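Long-range contact in membrane-bound protease PH1510 (Pyrococcus horikoshii, PDB 6M4B), which cleaves substrates preferentially near hydrophobic or aromatic residues and degrades a stomatin homolog in vitro, here as its N-terminal protease domain: residues M97-P108 and F150-E160. The protein carries 1 engineered substitution. Sequence-based numbering, arbitrary orientation.
Sequences MAPGTSIGACRP and FITKDLSLTPE
Ile-103 and Leu-157 form the antiparallel hydrogen-bonded pair at the middle of this contact, each giving its N-H to the other's carbonyl: Ile-103 N to Leu-157 O at 3.0 Å, Leu-157 N to Ile-103 O at 2.8 Å. A weak bond links Ser-156 OG to Ser-102 OG. Beyond the strands, Ala-105 N bonds Leu-155 O (2.6 Å) and Cys-106 N bonds Phe-150 O (2.7 Å) in the last turn of helix 144-152, both donors standing above the carbonyl plane. With CG anti to its own N (chi1 -150°), Asp-154 turns OD1 toward Arg-107 N (3.1 Å), which meets it on the anti side, tilted out of the carboxylate plane. Bent at chi3, the arginine chain lets NH1 bond Thr-152 O (3.1 Å) from well above the carbonyl plane. Gly-104 lays its CA over one face of the Phe-150 ring, a CH-pi contact 4.0 Å from the centroid. At the far end, Thr-101 OG1 bonds Ala-98 O (2.6 Å) across a type II turn; Pro-159 sets CB on Met-97 CB, CG by Ala-98 O and CD by Thr-101 O. Residues 105-108 belong to the substrate-binding site, Cys-106 near Ala-83, the engineered alanine at the nucleophile position. Strand 102-104 runs between strands 80-82 and 156-157, with Ile-103, Cys-106 and Phe-150 touching Thr-86 of helix 84-90 and Ile-151 packed on helix 123-139.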
loop_
_atom_site.group_PDB
_atom_site.type_symbol
_atom_site.label_atom_id
_atom_site.label_comp_id
_atom_site.label_asym_id
_atom_site.label_seq_id
_atom_site.Cartn_x
_atom_site.Cartn_y
_atom_site.Cartn_z
ATOM N N MET A 97 -13.054 5.498 18.622
ATOM C CA MET A 97 -14.061 6.543 18.322
ATOM C C MET A 97 -14.753 7.123 19.591
ATOM O O MET A 97 -15.106 6.398 20.488
ATOM C CB MET A 97 -15.114 6.003 17.352
ATOM C CG MET A 97 -14.570 5.666 15.947
ATOM S SD MET A 97 -15.863 4.992 14.905
ATOM C CE MET A 97 -16.745 6.489 14.489
ATOM N N ALA A 98 -14.836 8.438 19.663
ATOM C CA ALA A 98 -15.628 9.111 20.714
ATOM C C ALA A 98 -17.116 8.928 20.430
ATOM O O ALA A 98 -17.486 8.786 19.264
ATOM C CB ALA A 98 -15.312 10.588 20.741
ATOM N N PRO A 99 -17.966 8.870 21.480
ATOM C CA PRO A 99 -19.414 8.785 21.183
ATOM C C PRO A 99 -19.840 10.029 20.426
ATOM O O PRO A 99 -19.180 11.082 20.562
ATOM C CB PRO A 99 -20.064 8.695 22.562
ATOM C CG PRO A 99 -18.988 8.128 23.457
ATOM C CD PRO A 99 -17.701 8.737 22.926
ATOM N N GLY A 100 -20.821 9.854 19.534
ATOM C CA GLY A 100 -21.285 10.910 18.624
ATOM C C GLY A 100 -20.437 11.166 17.393
ATOM O O GLY A 100 -20.515 12.241 16.783
ATOM N N THR A 101 -19.583 10.206 17.019
ATOM C CA THR A 101 -18.720 10.394 15.847
ATOM C C THR A 101 -19.163 9.440 14.770
ATOM O O THR A 101 -20.060 8.641 14.966
ATOM C CB THR A 101 -17.214 10.197 16.152
ATOM O OG1 THR A 101 -16.994 8.890 16.690
ATOM C CG2 THR A 101 -16.707 11.265 17.096
ATOM N N SER A 102 -18.528 9.532 13.621
ATOM C CA SER A 102 -18.976 8.785 12.463
ATOM C C SER A 102 -17.767 8.226 11.686
ATOM O O SER A 102 -16.723 8.869 11.577
ATOM C CB SER A 102 -19.770 9.743 11.567
ATOM O OG SER A 102 -20.365 9.028 10.533
ATOM N N ILE A 103 -17.920 7.049 11.107
ATOM C CA ILE A 103 -16.859 6.517 10.207
ATOM C C ILE A 103 -17.501 5.951 8.938
ATOM O O ILE A 103 -18.603 5.425 8.979
ATOM C CB ILE A 103 -15.968 5.478 10.942
ATOM C CG1 ILE A 103 -14.794 5.038 10.074
ATOM C CG2 ILE A 103 -16.779 4.272 11.377
ATOM C CD1 ILE A 103 -13.710 4.356 10.868
ATOM N N GLY A 104 -16.810 6.048 7.816
ATOM C CA GLY A 104 -17.333 5.475 6.572
ATOM C C GLY A 104 -17.750 6.515 5.546
ATOM O O GLY A 104 -17.163 7.619 5.475
ATOM N N ALA A 105 -18.728 6.135 4.730
ATOM C CA ALA A 105 -19.168 6.936 3.576
ATOM C C ALA A 105 -18.032 7.187 2.637
ATOM O O ALA A 105 -17.499 8.325 2.554
ATOM C CB ALA A 105 -19.818 8.272 4.043
ATOM N N CYS A 106 -17.616 6.150 1.919
ATOM C CA CYS A 106 -16.440 6.290 1.000
ATOM C C CYS A 106 -16.752 6.045 -0.492
ATOM O O CYS A 106 -15.827 5.667 -1.257
ATOM C CB CYS A 106 -15.349 5.273 1.438
ATOM S SG CYS A 106 -15.043 5.282 3.193
ATOM N N ARG A 107 -18.009 6.192 -0.898
ATOM C CA ARG A 107 -18.345 6.068 -2.312
ATOM C C ARG A 107 -17.432 7.017 -3.070
ATOM O O ARG A 107 -17.458 8.214 -2.795
ATOM C CB ARG A 107 -19.799 6.391 -2.629
ATOM C CG ARG A 107 -20.145 5.866 -4.031
ATOM C CD ARG A 107 -21.552 6.251 -4.468
ATOM N NE ARG A 107 -22.635 5.802 -3.578
ATOM C CZ ARG A 107 -23.019 4.535 -3.411
ATOM N NH1 ARG A 107 -22.386 3.540 -4.028
ATOM N NH2 ARG A 107 -24.033 4.247 -2.594
ATOM N N PRO A 108 -16.558 6.479 -3.955
ATOM C CA PRO A 108 -15.622 7.379 -4.658
ATOM C C PRO A 108 -16.379 8.166 -5.728
ATOM O O PRO A 108 -17.078 7.573 -6.577
ATOM C CB PRO A 108 -14.554 6.435 -5.251
ATOM C CG PRO A 108 -15.184 5.092 -5.259
ATOM C CD PRO A 108 -16.396 5.076 -4.376
ATOM N N PHE A 150 -18.697 0.448 2.962
ATOM C CA PHE A 150 -18.479 1.874 3.037
ATOM C C PHE A 150 -18.470 2.494 1.630
ATOM O O PHE A 150 -18.723 3.690 1.484
ATOM C CB PHE A 150 -17.133 2.255 3.701
ATOM C CG PHE A 150 -16.988 1.891 5.162
ATOM C CD1 PHE A 150 -18.083 1.785 6.015
ATOM C CD2 PHE A 150 -15.702 1.633 5.686
ATOM C CE1 PHE A 150 -17.927 1.472 7.351
ATOM C CE2 PHE A 150 -15.531 1.324 7.033
ATOM C CZ PHE A 150 -16.646 1.267 7.876
ATOM N N ILE A 151 -18.026 1.726 0.646
ATOM C CA ILE A 151 -17.953 2.179 -0.721
ATOM C C ILE A 151 -19.267 1.831 -1.430
ATOM O O ILE A 151 -19.914 2.716 -1.968
ATOM C CB ILE A 151 -16.743 1.550 -1.485
ATOM C CG1 ILE A 151 -15.440 2.155 -1.004
ATOM C CG2 ILE A 151 -16.854 1.734 -3.001
ATOM C CD1 ILE A 151 -14.201 1.537 -1.607
ATOM N N THR A 152 -19.638 0.549 -1.448
ATOM C CA THR A 152 -20.713 0.107 -2.340
ATOM C C THR A 152 -22.098 0.630 -1.910
ATOM O O THR A 152 -22.966 0.789 -2.739
ATOM C CB THR A 152 -20.796 -1.403 -2.420
ATOM O OG1 THR A 152 -21.000 -1.927 -1.096
ATOM C CG2 THR A 152 -19.524 -1.987 -3.088
ATOM N N LYS A 153 -22.286 0.867 -0.611
ATOM C CA LYS A 153 -23.525 1.389 -0.045
ATOM C C LYS A 153 -23.345 2.787 0.506
ATOM O O LYS A 153 -24.288 3.393 0.960
ATOM C CB LYS A 153 -24.009 0.418 1.032
ATOM C CG LYS A 153 -24.528 -0.835 0.389
ATOM C CD LYS A 153 -24.967 -1.982 1.277
ATOM C CE LYS A 153 -25.032 -3.258 0.429
ATOM N NZ LYS A 153 -26.133 -4.212 0.784
ATOM N N ASP A 154 -22.145 3.337 0.443
ATOM C CA ASP A 154 -21.849 4.596 1.136
ATOM C C ASP A 154 -22.166 4.504 2.655
ATOM O O ASP A 154 -22.500 5.489 3.304
ATOM C CB ASP A 154 -22.596 5.770 0.455
ATOM C CG ASP A 154 -21.856 7.068 0.587
ATOM O OD1 ASP A 154 -20.608 7.046 0.592
ATOM O OD2 ASP A 154 -22.498 8.144 0.694
ATOM N N LEU A 155 -22.045 3.295 3.193
ATOM C CA LEU A 155 -22.320 3.023 4.583
ATOM C C LEU A 155 -21.449 3.902 5.500
ATOM O O LEU A 155 -20.268 4.116 5.260
ATOM C CB LEU A 155 -22.093 1.562 4.875
ATOM C CG LEU A 155 -22.446 1.081 6.285
ATOM C CD1 LEU A 155 -23.933 1.184 6.560
ATOM C CD2 LEU A 155 -21.947 -0.355 6.521
ATOM N N SER A 156 -22.114 4.410 6.523
ATOM C CA SER A 156 -21.570 5.223 7.596
ATOM C C SER A 156 -22.005 4.540 8.889
ATOM O O SER A 156 -23.140 4.080 8.978
ATOM C CB SER A 156 -22.234 6.580 7.590
ATOM O OG SER A 156 -21.287 7.542 7.907
ATOM N N LEU A 157 -21.124 4.483 9.875
ATOM C CA LEU A 157 -21.398 3.801 11.143
ATOM C C LEU A 157 -21.197 4.742 12.299
ATOM O O LEU A 157 -20.375 5.633 12.222
ATOM C CB LEU A 157 -20.511 2.565 11.346
ATOM C CG LEU A 157 -20.704 1.400 10.351
ATOM C CD1 LEU A 157 -19.752 0.266 10.705
ATOM C CD2 LEU A 157 -22.155 0.889 10.245
ATOM N N THR A 158 -21.960 4.520 13.368
ATOM C CA THR A 158 -21.733 5.190 14.674
ATOM C C THR A 158 -20.617 4.408 15.390
ATOM O O THR A 158 -20.294 3.298 14.965
ATOM C CB THR A 158 -22.998 5.129 15.571
ATOM O OG1 THR A 158 -23.308 3.760 15.812
ATOM C CG2 THR A 158 -24.233 5.851 14.892
ATOM N N PRO A 159 -20.091 4.933 16.519
ATOM C CA PRO A 159 -19.050 4.196 17.256
ATOM C C PRO A 159 -19.425 2.830 17.688
ATOM O O PRO A 159 -18.666 1.891 17.500
ATOM C CB PRO A 159 -18.775 5.103 18.465
ATOM C CG PRO A 159 -19.045 6.475 17.920
ATOM C CD PRO A 159 -20.279 6.290 17.081
ATOM N N GLU A 160 -20.638 2.692 18.184
ATOM C CA GLU A 160 -21.145 1.445 18.760
ATOM C C GLU A 160 -21.414 0.409 17.653
ATOM O O GLU A 160 -21.168 -0.768 17.832
ATOM C CB GLU A 160 -22.415 1.745 19.616
ATOM C CG GLU A 160 -22.296 3.000 20.577
ATOM C CD GLU A 160 -22.441 4.445 19.937
ATOM O OE1 GLU A 160 -21.809 5.435 20.353
ATOM O OE2 GLU A 160 -23.227 4.651 19.018
#